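Local coordinates for hydroxyethylthiazole kinase (Pyrococcus horikoshii, PDB 3HPD), which probably catalyses the ATP-dependent phosphorylation of the hydroxyl group of 4-methyl-5-beta-hydroxyethylthiazole, a magnesium-requiring step in thiamine diphosphate biosynthesis, at residues 15-21 with 38-44; 127-131 with 156-160; 3-7 with 215-220; 224-228 with 241-246. All blocks are in the same frame, centred on the assembly; numbering follows the deposited sequence.

Contact 1: 15-21 with 38-44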
loop_
_atom_site.group_PDB
_atom_site.type_symbol
_atom_site.label_atom_id
_atom_site.label_comp_id
_atom_site.label_asym_id
_atom_site.label_seq_id
_atom_site.Cartn_x
_atom_site.Cartn_y
_atom_site.Cartn_z
ATOM N N ARG A 15 -9.839 -19.939 11.206
ATOM C CA ARG A 15 -8.774 -19.016 10.806
ATOM C C ARG A 15 -8.084 -19.502 9.523
ATOM O O ARG A 15 -6.887 -19.778 9.519
ATOM C CB ARG A 15 -7.735 -18.896 11.927
ATOM C CG ARG A 15 -8.286 -18.470 13.294
ATOM C CD ARG A 15 -8.130 -16.974 13.538
ATOM N NE ARG A 15 -9.375 -16.232 13.368
ATOM C CZ ARG A 15 -10.173 -15.868 14.362
ATOM N NH1 ARG A 15 -9.863 -16.173 15.617
ATOM N NH2 ARG A 15 -11.283 -15.195 14.101
ATOM N N PRO A 16 -8.829 -19.598 8.412
ATOM C CA PRO A 16 -8.243 -20.062 7.151
ATOM C C PRO A 16 -7.135 -19.162 6.594
ATOM O O PRO A 16 -7.140 -17.947 6.802
ATOM C CB PRO A 16 -9.451 -20.125 6.220
ATOM C CG PRO A 16 -10.292 -18.982 6.709
ATOM C CD PRO A 16 -10.216 -19.139 8.212
ATOM N N LEU A 17 -6.183 -19.778 5.896
ATOM C CA LEU A 17 -5.084 -19.046 5.272
ATOM C C LEU A 17 -5.531 -18.778 3.838
ATOM O O LEU A 17 -5.796 -19.712 3.083
ATOM C CB LEU A 17 -3.798 -19.885 5.275
ATOM C CG LEU A 17 -2.584 -19.292 4.547
ATOM C CD1 LEU A 17 -2.228 -17.936 5.146
ATOM C CD2 LEU A 17 -1.400 -20.241 4.654
ATOM N N VAL A 18 -5.623 -17.507 3.467
ATOM C CA VAL A 18 -6.070 -17.146 2.129
ATOM C C VAL A 18 -4.924 -16.572 1.313
ATOM O O VAL A 18 -4.409 -15.495 1.612
ATOM C CB VAL A 18 -7.230 -16.120 2.198
ATOM C CG1 VAL A 18 -7.730 -15.795 0.795
ATOM C CG2 VAL A 18 -8.360 -16.679 3.053
ATOM N N HIS A 19 -4.525 -17.314 0.287
ATOM C CA HIS A 19 -3.435 -16.913 -0.592
ATOM C C HIS A 19 -3.919 -15.910 -1.633
ATOM O O HIS A 19 -4.821 -16.207 -2.416
ATOM C CB HIS A 19 -2.867 -18.152 -1.292
ATOM C CG HIS A 19 -1.776 -17.851 -2.271
ATOM N ND1 HIS A 19 -1.316 -18.782 -3.177
ATOM C CD2 HIS A 19 -1.055 -16.725 -2.489
ATOM C CE1 HIS A 19 -0.359 -18.243 -3.912
ATOM N NE2 HIS A 19 -0.182 -16.994 -3.515
ATOM N N ASN A 20 -3.313 -14.725 -1.642
ATOM C CA ASN A 20 -3.685 -13.683 -2.594
ATOM C C ASN A 20 -2.594 -13.394 -3.617
ATOM O O ASN A 20 -1.434 -13.172 -3.259
ATOM C CB ASN A 20 -3.996 -12.358 -1.871
ATOM C CG ASN A 20 -5.228 -12.432 -0.996
ATOM O OD1 ASN A 20 -6.256 -11.818 -1.295
ATOM N ND2 ASN A 20 -5.133 -13.177 0.099
ATOM N N ILE A 21 -2.970 -13.421 -4.892
ATOM C CA ILE A 21 -2.073 -13.063 -5.986
ATOM C C ILE A 21 -2.904 -11.871 -6.430
ATOM O O ILE A 21 -3.840 -11.999 -7.217
ATOM C CB ILE A 21 -2.024 -14.147 -7.065
ATOM C CG1 ILE A 21 -1.550 -15.462 -6.435
ATOM C CG2 ILE A 21 -1.075 -13.720 -8.180
ATOM C CD1 ILE A 21 -1.554 -16.644 -7.379
ATOM N N GLY A 38 -10.871 -12.254 10.705
ATOM C CA GLY A 38 -10.494 -13.418 11.490
ATOM C C GLY A 38 -9.733 -14.463 10.692
ATOM O O GLY A 38 -9.483 -15.564 11.181
ATOM N N ALA A 39 -9.372 -14.134 9.457
ATOM C CA ALA A 39 -8.623 -15.067 8.615
ATOM C C ALA A 39 -7.161 -14.628 8.579
ATOM O O ALA A 39 -6.793 -13.641 9.214
ATOM C CB ALA A 39 -9.203 -15.088 7.202
ATOM N N SER A 40 -6.332 -15.372 7.851
ATOM C CA SER A 40 -4.913 -15.045 7.726
ATOM C C SER A 40 -4.549 -14.881 6.255
ATOM O O SER A 40 -4.793 -15.772 5.444
ATOM C CB SER A 40 -4.046 -16.150 8.338
ATOM O OG SER A 40 -4.265 -16.260 9.733
ATOM N N PRO A 41 -3.962 -13.732 5.889
ATOM C CA PRO A 41 -3.593 -13.531 4.490
ATOM C C PRO A 41 -2.138 -13.877 4.211
ATOM O O PRO A 41 -1.302 -13.890 5.112
ATOM C CB PRO A 41 -3.825 -12.044 4.301
ATOM C CG PRO A 41 -3.275 -11.500 5.603
ATOM C CD PRO A 41 -3.861 -12.463 6.640
ATOM N N VAL A 42 -1.856 -14.166 2.951
ATOM C CA VAL A 42 -0.498 -14.411 2.503
ATOM C C VAL A 42 -0.473 -13.973 1.051
ATOM O O VAL A 42 -1.253 -14.460 0.231
ATOM C CB VAL A 42 -0.052 -15.897 2.623
ATOM C CG1 VAL A 42 -0.944 -16.809 1.796
ATOM C CG2 VAL A 42 1.404 -16.022 2.169
ATOM N N MET A 43 0.388 -13.007 0.750
ATOM C CA MET A 43 0.530 -12.503 -0.608
ATOM C C MET A 43 1.820 -13.069 -1.193
ATOM O O MET A 43 2.905 -12.845 -0.655
ATOM C CB MET A 43 0.584 -10.971 -0.613
ATOM C CG MET A 43 -0.783 -10.283 -0.590
ATOM S SD MET A 43 -1.791 -10.702 0.841
ATOM C CE MET A 43 -3.256 -9.713 0.521
ATOM N N ALA A 44 1.696 -13.820 -2.282
ATOM C CA ALA A 44 2.852 -14.423 -2.936
ATOM C C ALA A 44 2.536 -14.649 -4.407
ATOM O O ALA A 44 1.406 -14.990 -4.764
ATOM C CB ALA A 44 3.207 -15.740 -2.264
HETATM O O HOH W 1 -4.235 -19.024 10.262
#
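Strands 17-21 and 40-43 are the two parallel strands of a beta-alpha-beta crossover whose connecting helix is 27-37, and 40-43 is an outermost strand of the sheet within this chain. Their register pairs Leu17 with Ser40, Val18 with Pro41, His19 with Val42 and Asn20 with Met43. Ser40 N bonds Pro16 O at 2.9 Å; Val18 N bonds Ser40 O, Asn20 N bonds Val42 O, and Val42 N reaches Val18 O at 3.2 Å. Near the start of the pair, a water links Arg15 O to Ser40 OG.

Leu17 and His19 share one face with Val42, where Leu17 CD1 lies 3.8 Å from Val42 CG1. With CG anti to the backbone N (chi1 177°), His19 sends its ring along the strand, and NE2 donates to Ala44 O at 2.8 Å with an N-H...O angle of 168°, the acceptor lying close to the ring plane. If His19 were an alanine, Ala44 O would probably lose this donor and a gap would be likely to open beside Leu50 and Ile54 of helix 50-56.

On the other face, Asn20 and Met43 run side by side, Met43 CE touching Asn20 CB at 3.6 Å. Met43 is a predicted substrate-binding residue and also meets Val25 of the second subunit. Main-chain bonds thus set the strand register, while the His19 bond helps to fix the imidazole's rotation and ties down the carbonyl just beyond Met43.

Contact 2: 127-131 with 156-160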
loop_
_atom_site.group_PDB
_atom_site.type_symbol
_atom_site.label_atom_id
_atom_site.label_comp_id
_atom_site.label_asym_id
_atom_site.label_seq_id
_atom_site.Cartn_x
_atom_site.Cartn_y
_atom_site.Cartn_z
ATOM N N LEU A 127 -17.389 -9.917 -19.812
ATOM C CA LEU A 127 -16.884 -11.287 -19.855
ATOM C C LEU A 127 -17.878 -12.237 -20.511
ATOM O O LEU A 127 -17.495 -13.113 -21.285
ATOM C CB LEU A 127 -16.565 -11.785 -18.442
ATOM C CG LEU A 127 -15.393 -11.110 -17.723
ATOM C CD1 LEU A 127 -15.282 -11.654 -16.304
ATOM C CD2 LEU A 127 -14.104 -11.365 -18.495
ATOM N N LEU A 128 -19.156 -12.068 -20.191
ATOM C CA LEU A 128 -20.197 -12.913 -20.765
ATOM C C LEU A 128 -20.380 -12.578 -22.244
ATOM O O LEU A 128 -20.657 -13.458 -23.062
ATOM C CB LEU A 128 -21.517 -12.704 -20.020
ATOM C CG LEU A 128 -22.712 -13.538 -20.490
ATOM C CD1 LEU A 128 -22.400 -15.022 -20.342
ATOM C CD2 LEU A 128 -23.942 -13.168 -19.673
ATOM N N GLY A 129 -20.223 -11.301 -22.575
ATOM C CA GLY A 129 -20.373 -10.871 -23.952
ATOM C C GLY A 129 -19.250 -11.375 -24.835
ATOM O O GLY A 129 -19.494 -11.939 -25.901
ATOM N N GLU A 130 -18.016 -11.168 -24.389
ATOM C CA GLU A 130 -16.842 -11.604 -25.137
ATOM C C GLU A 130 -16.849 -13.122 -25.272
ATOM O O GLU A 130 -16.581 -13.662 -26.345
ATOM C CB GLU A 130 -15.568 -11.158 -24.416
ATOM C CG GLU A 130 -14.293 -11.268 -25.239
ATOM C CD GLU A 130 -14.316 -10.376 -26.466
ATOM O OE1 GLU A 130 -14.882 -9.264 -26.381
ATOM O OE2 GLU A 130 -13.758 -10.778 -27.509
ATOM N N GLU A 131 -17.164 -13.806 -24.176
ATOM C CA GLU A 131 -17.208 -15.264 -24.159
ATOM C C GLU A 131 -18.117 -15.810 -25.255
ATOM O O GLU A 131 -17.760 -16.763 -25.951
ATOM C CB GLU A 131 -17.692 -15.756 -22.790
ATOM C CG GLU A 131 -17.750 -17.274 -22.631
ATOM C CD GLU A 131 -16.412 -17.949 -22.875
ATOM O OE1 GLU A 131 -15.371 -17.262 -22.807
ATOM O OE2 GLU A 131 -16.400 -19.173 -23.124
ATOM N N ARG A 156 -23.981 -19.872 -15.263
ATOM C CA ARG A 156 -24.138 -21.069 -16.082
ATOM C C ARG A 156 -23.061 -21.107 -17.165
ATOM O O ARG A 156 -22.496 -22.161 -17.463
ATOM C CB ARG A 156 -25.527 -21.095 -16.723
ATOM C CG ARG A 156 -26.656 -21.031 -15.713
ATOM C CD ARG A 156 -27.976 -21.462 -16.325
ATOM N NE ARG A 156 -29.059 -21.402 -15.349
ATOM C CZ ARG A 156 -30.139 -22.177 -15.384
ATOM N NH1 ARG A 156 -30.280 -23.077 -16.349
ATOM N NH2 ARG A 156 -31.074 -22.053 -14.452
ATOM N N GLU A 157 -22.773 -19.947 -17.742
ATOM C CA GLU A 157 -21.764 -19.846 -18.788
ATOM C C GLU A 157 -20.393 -20.313 -18.302
ATOM O O GLU A 157 -19.720 -21.098 -18.972
ATOM C CB GLU A 157 -21.662 -18.398 -19.275
ATOM C CG GLU A 157 -20.643 -18.176 -20.382
ATOM C CD GLU A 157 -21.032 -18.865 -21.675
ATOM O OE1 GLU A 157 -22.148 -18.603 -22.175
ATOM O OE2 GLU A 157 -20.224 -19.665 -22.194
ATOM N N PHE A 158 -19.988 -19.837 -17.128
ATOM C CA PHE A 158 -18.684 -20.180 -16.573
ATOM C C PHE A 158 -18.698 -21.312 -15.552
ATOM O O PHE A 158 -17.679 -21.589 -14.915
ATOM C CB PHE A 158 -18.049 -18.928 -15.967
ATOM C CG PHE A 158 -17.851 -17.822 -16.960
ATOM C CD1 PHE A 158 -16.998 -17.995 -18.046
ATOM C CD2 PHE A 158 -18.546 -16.623 -16.839
ATOM C CE1 PHE A 158 -16.839 -16.992 -19.000
ATOM C CE2 PHE A 158 -18.394 -15.612 -17.790
ATOM C CZ PHE A 158 -17.540 -15.800 -18.872
ATOM N N ASN A 159 -19.846 -21.968 -15.410
ATOM C CA ASN A 159 -20.003 -23.084 -14.480
ATOM C C ASN A 159 -19.397 -22.783 -13.112
ATOM O O ASN A 159 -18.569 -23.537 -12.604
ATOM C CB ASN A 159 -19.363 -24.346 -15.067
ATOM C CG ASN A 159 -19.644 -25.582 -14.236
ATOM O OD1 ASN A 159 -20.772 -25.791 -13.778
ATOM N ND2 ASN A 159 -18.626 -26.415 -14.044
ATOM N N THR A 160 -19.832 -21.683 -12.509
ATOM C CA THR A 160 -19.308 -21.284 -11.211
ATOM C C THR A 160 -20.321 -20.384 -10.520
ATOM O O THR A 160 -21.405 -20.137 -11.050
ATOM C CB THR A 160 -17.978 -20.505 -11.389
ATOM O OG1 THR A 160 -17.356 -20.294 -10.115
ATOM C CG2 THR A 160 -18.239 -19.147 -12.049
#
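Phe158, which has the largest buried surface here, pushes the edge of its ring against helix 121-131 at the C-terminal end of helix 144-157. CZ leads: it lies 3.6 Å from Leu127 O, with that oxygen near the ring plane, and 4.2 Å from Leu127 CB. Placing CG beside the backbone N (chi1 -60°) turns the ring toward helix 121-131, away from the departing chain. Asn159, with positive phi, follows as the C-prime residue of a Schellman motif that ends helix 144-157.

Glu131 comes alongside the ring, its chain running opposite to that of Phe158, and its CG is 3.8 Å from Phe158 CE1. Glu157 covers one face of the same ring with its own CG, placed over the ring centre. That methylene is used twice, since Leu128 CD1 also packs on Glu157 CG at 3.6 Å.

The two glutamates meet through methylene and carboxylate: Glu131 CG sits 3.5 Å from Glu157 OE2. Their acid groups are turned 51° against each other, and Glu131 OE2 approaches Glu157 OE2 to 4.0 Å. No hydrogen bond joins the two segments. Contact therefore rests on the phenyl edge and on the aliphatic parts of leucine and glutamate side chains, while two like charges lie close together at an exposed margin, where solvent would probably soften their repulsion.

Contact 3: 3-7 with 215-220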
loop_
_atom_site.group_PDB
_atom_site.type_symbol
_atom_site.label_atom_id
_atom_site.label_comp_id
_atom_site.label_asym_id
_atom_site.label_seq_id
_atom_site.Cartn_x
_atom_site.Cartn_y
_atom_site.Cartn_z
ATOM N N PHE A 3 -27.211 -19.210 7.697
ATOM C CA PHE A 3 -25.942 -19.728 7.188
ATOM C C PHE A 3 -24.836 -18.679 7.175
ATOM O O PHE A 3 -23.654 -19.018 7.104
ATOM C CB PHE A 3 -26.115 -20.342 5.788
ATOM C CG PHE A 3 -26.411 -19.343 4.696
ATOM C CD1 PHE A 3 -25.423 -18.477 4.232
ATOM C CD2 PHE A 3 -27.667 -19.301 4.101
ATOM C CE1 PHE A 3 -25.686 -17.580 3.197
ATOM C CE2 PHE A 3 -27.942 -18.408 3.066
ATOM C CZ PHE A 3 -26.944 -17.548 2.610
ATOM N N ILE A 4 -25.224 -17.408 7.249
ATOM C CA ILE A 4 -24.254 -16.313 7.252
ATOM C C ILE A 4 -23.593 -16.223 8.621
ATOM O O ILE A 4 -22.373 -16.094 8.728
ATOM C CB ILE A 4 -24.929 -14.958 6.941
ATOM C CG1 ILE A 4 -25.580 -15.007 5.558
ATOM C CG2 ILE A 4 -23.897 -13.835 7.001
ATOM C CD1 ILE A 4 -26.334 -13.748 5.186
ATOM N N ILE A 5 -24.410 -16.288 9.668
ATOM C CA ILE A 5 -23.911 -16.232 11.036
ATOM C C ILE A 5 -22.998 -17.428 11.281
ATOM O O ILE A 5 -21.930 -17.301 11.879
ATOM C CB ILE A 5 -25.079 -16.256 12.054
ATOM C CG1 ILE A 5 -25.822 -14.917 12.014
ATOM C CG2 ILE A 5 -24.556 -16.554 13.454
ATOM C CD1 ILE A 5 -27.080 -14.873 12.868
ATOM N N GLU A 6 -23.414 -18.592 10.798
ATOM C CA GLU A 6 -22.621 -19.797 10.975
ATOM C C GLU A 6 -21.323 -19.767 10.173
ATOM O O GLU A 6 -20.294 -20.260 10.634
ATOM C CB GLU A 6 -23.450 -21.028 10.610
ATOM C CG GLU A 6 -24.579 -21.300 11.601
ATOM C CD GLU A 6 -24.084 -21.357 13.040
ATOM O OE1 GLU A 6 -23.171 -22.162 13.326
ATOM O OE2 GLU A 6 -24.604 -20.599 13.887
ATOM N N ALA A 7 -21.365 -19.188 8.976
ATOM C CA ALA A 7 -20.165 -19.102 8.146
ATOM C C ALA A 7 -19.123 -18.205 8.820
ATOM O O ALA A 7 -17.930 -18.532 8.856
ATOM C CB ALA A 7 -20.516 -18.551 6.765
ATOM N N THR A 215 -22.271 -14.915 -0.680
ATOM C CA THR A 215 -23.394 -14.160 -0.131
ATOM C C THR A 215 -23.024 -13.674 1.267
ATOM O O THR A 215 -23.301 -12.532 1.630
ATOM C CB THR A 215 -24.681 -15.026 -0.032
ATOM O OG1 THR A 215 -25.061 -15.480 -1.337
ATOM C CG2 THR A 215 -25.822 -14.218 0.565
ATOM N N SER A 216 -22.391 -14.545 2.051
ATOM C CA SER A 216 -21.988 -14.181 3.408
ATOM C C SER A 216 -20.971 -13.042 3.399
ATOM O O SER A 216 -21.016 -12.151 4.246
ATOM C CB SER A 216 -21.387 -15.388 4.133
ATOM O OG SER A 216 -22.347 -16.417 4.290
ATOM N N ALA A 217 -20.051 -13.080 2.441
ATOM C CA ALA A 217 -19.022 -12.048 2.340
ATOM C C ALA A 217 -19.641 -10.689 2.030
ATOM O O ALA A 217 -19.259 -9.674 2.611
ATOM C CB ALA A 217 -18.017 -12.419 1.259
ATOM N N LEU A 218 -20.606 -10.680 1.116
ATOM C CA LEU A 218 -21.272 -9.445 0.721
ATOM C C LEU A 218 -22.111 -8.852 1.844
ATOM O O LEU A 218 -22.136 -7.636 2.028
ATOM C CB LEU A 218 -22.135 -9.694 -0.520
ATOM C CG LEU A 218 -21.323 -9.868 -1.808
ATOM C CD1 LEU A 218 -22.131 -10.629 -2.846
ATOM C CD2 LEU A 218 -20.904 -8.499 -2.333
ATOM N N VAL A 219 -22.796 -9.706 2.598
ATOM C CA VAL A 219 -23.617 -9.235 3.705
ATOM C C VAL A 219 -22.723 -8.696 4.818
ATOM O O VAL A 219 -22.943 -7.603 5.338
ATOM C CB VAL A 219 -24.503 -10.371 4.262
ATOM C CG1 VAL A 219 -25.106 -9.965 5.604
ATOM C CG2 VAL A 219 -25.606 -10.692 3.259
ATOM N N THR A 220 -21.703 -9.468 5.174
ATOM C CA THR A 220 -20.783 -9.057 6.226
ATOM C C THR A 220 -20.102 -7.731 5.900
ATOM O O THR A 220 -20.056 -6.827 6.735
ATOM C CB THR A 220 -19.709 -10.138 6.466
ATOM O OG1 THR A 220 -20.345 -11.332 6.938
ATOM C CG2 THR A 220 -18.700 -9.674 7.500
#
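This is a buried helix-helix crossing, Ile4 of the N-terminal helix 2-14 lying across Ser216 and Val219 of the long helix 210-231. The short axes run at 88° to each other, 9.4 Å apart at closest approach, which confines the meeting to a small patch. No hydrogen bond spans it.

Ser216 is the near point of helix 210-231. Its OG comes within 3.5 Å of Ile4 CA and 3.7 Å of Ala7 CB, but the hydroxyl's polar need is met in its own helix by Lys212 O. Phe3 adds the edge of its ring, CE1 lying 3.7 Å from that same OG, with the oxygen in the ring plane. The ring gets there because Phe3 CG takes the crowded position between the backbone N and carbonyl carbon (chi1 69°), which also lets CZ touch Thr215 CG2.

Ile4 supplies the apolar half. Its CD1 meets Val219 CG2 at 3.7 Å, the two side chains crossing at about a right angle. At the border Thr220 OG1 donates within its own helix to Ser216 O at 2.9 Å, from the opposite face of that carbonyl to Thr220 N.

Phe204 of helix 193-205 packs against Ala7, Ser216 and Thr220, and Phe178 of strand 177-180 stacks edge-to-face with Phe3. Helices layered on one another and on a central sheet in this way fit the alpha/beta architecture of the ribokinase clan.

Contact 4: 224-228 with 241-246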
loop_
_atom_site.group_PDB
_atom_site.type_symbol
_atom_site.label_atom_id
_atom_site.label_comp_id
_atom_site.label_asym_id
_atom_site.label_seq_id
_atom_site.Cartn_x
_atom_site.Cartn_y
_atom_site.Cartn_z
ATOM N N ALA A 224 -20.627 -3.955 7.519
ATOM C CA ALA A 224 -19.469 -3.247 8.059
ATOM C C ALA A 224 -19.445 -1.833 7.489
ATOM O O ALA A 224 -19.098 -0.876 8.188
ATOM C CB ALA A 224 -18.172 -3.988 7.702
ATOM N N ALA A 225 -19.825 -1.706 6.221
ATOM C CA ALA A 225 -19.856 -0.407 5.557
ATOM C C ALA A 225 -20.900 0.504 6.207
ATOM O O ALA A 225 -20.649 1.687 6.443
ATOM C CB ALA A 225 -20.160 -0.591 4.071
ATOM N N GLU A 226 -22.074 -0.051 6.496
ATOM C CA GLU A 226 -23.134 0.720 7.133
ATOM C C GLU A 226 -22.695 1.171 8.522
ATOM O O GLU A 226 -22.892 2.326 8.897
ATOM C CB GLU A 226 -24.410 -0.122 7.237
ATOM C CG GLU A 226 -25.073 -0.387 5.892
ATOM C CD GLU A 226 -26.201 -1.397 5.982
ATOM O OE1 GLU A 226 -26.988 -1.324 6.947
ATOM O OE2 GLU A 226 -26.305 -2.258 5.079
ATOM N N LYS A 227 -22.098 0.253 9.280
ATOM C CA LYS A 227 -21.630 0.556 10.630
ATOM C C LYS A 227 -20.502 1.578 10.619
ATOM O O LYS A 227 -20.422 2.439 11.493
ATOM C CB LYS A 227 -21.151 -0.724 11.323
ATOM C CG LYS A 227 -22.247 -1.761 11.551
ATOM C CD LYS A 227 -23.340 -1.223 12.463
ATOM C CE LYS A 227 -22.838 -0.981 13.878
ATOM N NZ LYS A 227 -23.904 -0.396 14.742
ATOM N N ALA A 228 -19.623 1.479 9.627
ATOM C CA ALA A 228 -18.511 2.412 9.534
ATOM C C ALA A 228 -19.037 3.817 9.261
ATOM O O ALA A 228 -18.577 4.790 9.856
ATOM C CB ALA A 228 -17.549 1.981 8.427
ATOM N N LYS A 241 -12.682 2.735 9.684
ATOM C CA LYS A 241 -13.764 2.056 10.389
ATOM C C LYS A 241 -14.226 0.758 9.734
ATOM O O LYS A 241 -14.877 -0.064 10.381
ATOM C CB LYS A 241 -14.951 3.005 10.558
ATOM C CG LYS A 241 -14.669 4.188 11.475
ATOM C CD LYS A 241 -14.521 3.744 12.929
ATOM C CE LYS A 241 -14.312 4.935 13.856
ATOM N NZ LYS A 241 -14.401 4.556 15.293
ATOM N N LEU A 242 -13.903 0.561 8.459
ATOM C CA LEU A 242 -14.294 -0.676 7.788
ATOM C C LEU A 242 -13.619 -1.864 8.477
ATOM O O LEU A 242 -14.251 -2.890 8.734
ATOM C CB LEU A 242 -13.905 -0.642 6.304
ATOM C CG LEU A 242 -14.678 0.349 5.418
ATOM C CD1 LEU A 242 -14.128 0.307 3.992
ATOM C CD2 LEU A 242 -16.164 -0.004 5.429
ATOM N N TYR A 243 -12.332 -1.716 8.785
ATOM C CA TYR A 243 -11.579 -2.775 9.453
ATOM C C TYR A 243 -12.105 -2.980 10.863
ATOM O O TYR A 243 -12.195 -4.111 11.340
ATOM C CB TYR A 243 -10.098 -2.406 9.518
ATOM C CG TYR A 243 -9.518 -2.104 8.163
ATOM C CD1 TYR A 243 -9.240 -3.130 7.257
ATOM C CD2 TYR A 243 -9.288 -0.788 7.764
ATOM C CE1 TYR A 243 -8.750 -2.853 5.983
ATOM C CE2 TYR A 243 -8.796 -0.498 6.487
ATOM C CZ TYR A 243 -8.530 -1.536 5.605
ATOM O OH TYR A 243 -8.026 -1.262 4.351
ATOM N N ASP A 244 -12.438 -1.881 11.536
ATOM C CA ASP A 244 -12.955 -1.968 12.894
ATOM C C ASP A 244 -14.197 -2.840 12.934
ATOM O O ASP A 244 -14.331 -3.703 13.804
ATOM C CB ASP A 244 -13.306 -0.579 13.438
ATOM C CG ASP A 244 -12.081 0.228 13.808
ATOM O OD1 ASP A 244 -10.952 -0.278 13.637
ATOM O OD2 ASP A 244 -12.250 1.370 14.278
ATOM N N TRP A 245 -15.101 -2.627 11.984
ATOM C CA TRP A 245 -16.330 -3.400 11.970
ATOM C C TRP A 245 -16.245 -4.805 11.400
ATOM O O TRP A 245 -17.073 -5.652 11.725
ATOM C CB TRP A 245 -17.447 -2.581 11.322
ATOM C CG TRP A 245 -17.946 -1.587 12.316
ATOM C CD1 TRP A 245 -17.603 -0.265 12.409
ATOM C CD2 TRP A 245 -18.723 -1.882 13.479
ATOM N NE1 TRP A 245 -18.114 0.276 13.570
ATOM C CE2 TRP A 245 -18.805 -0.696 14.244
ATOM C CE3 TRP A 245 -19.357 -3.039 13.953
ATOM C CZ2 TRP A 245 -19.494 -0.636 15.462
ATOM C CZ3 TRP A 245 -20.041 -2.978 15.164
ATOM C CH2 TRP A 245 -20.103 -1.784 15.903
ATOM N N LEU A 246 -15.250 -5.073 10.564
ATOM C CA LEU A 246 -15.100 -6.431 10.047
ATOM C C LEU A 246 -14.688 -7.285 11.243
ATOM O O LEU A 246 -14.918 -8.495 11.277
ATOM C CB LEU A 246 -14.022 -6.488 8.961
ATOM C CG LEU A 246 -14.489 -5.985 7.596
ATOM C CD1 LEU A 246 -13.326 -6.002 6.609
ATOM C CD2 LEU A 246 -15.635 -6.875 7.098
#
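Lys241 begins the contact with its aliphatic base, CB against Ala228 CB at 3.5 Å. Bent at chi2, the chain then leads away, and its NZ forms a salt bridge with Glu231, with a long second pairing to Asp244. Leu242 follows, fitting CD2 between Ala225 CA at 3.7 Å and Ala228 CB at 3.9 Å. Asp244 turns to the subunit interface, its OD2 hydrogen-bonded to Ser237 OG of the second subunit.

Trp245 has the largest share of the contact. Lys227 lies over one face of the indole: its CB is 3.4 Å from Trp245 CD2 and projects onto the five-membered ring, a CH-pi contact 13° off the normal. Bends at chi2 and chi3 fold the lysine over the six-membered ring, bringing CE to 3.5 Å from Trp245 CH2. NZ makes an off-centre cation-pi interaction while its charge is paired with Glu230. Trp245 NE1 is hydrogen-bonded to Glu231 OE1, which helps to fix the indole's rotation. Were Trp245 a leucine, Lys227 would probably lose the flat surface under its chain, and Glu231 its N-H partner. Leu246 closes the row, CD2 resting 3.9 Å from Ala224 CB.

The short axes of the two helices come within 8.2 Å at an angle of 122°, a closeness that Ala224 and Ala228 permit. Leu187, from a loop, covers Ala225 and Leu242; helix 235-248 thus packs against helices 210-231, 27-37 and 193-205 of its own chain, with the second subunit on the Asp244 side.

Overall arrangement
Contacts 1, 3 and 4 are buried; contact 2 lies at the surface, on the opposite side of the chain's centre from contacts 1 and 4. Contact 1 alone is sheet pairing and draws on main-chain hydrogen bonds, whereas the other three join helical elements by side-chain packing without a hydrogen bond across. Contacts 3 and 4 share helix 210-231 and touch where Thr220 CG2 meets Leu246 CD2 at 4.2 Å. Helix 2-14 of contact 3 leads directly into strand 17-21 of contact 1. Charge also differs: contact 2 sets carboxylates near each other, while the lysines of contact 4 are paired with Glu230 and Glu231 of helix 210-231. Both contacts 1 and 4 reach the second subunit.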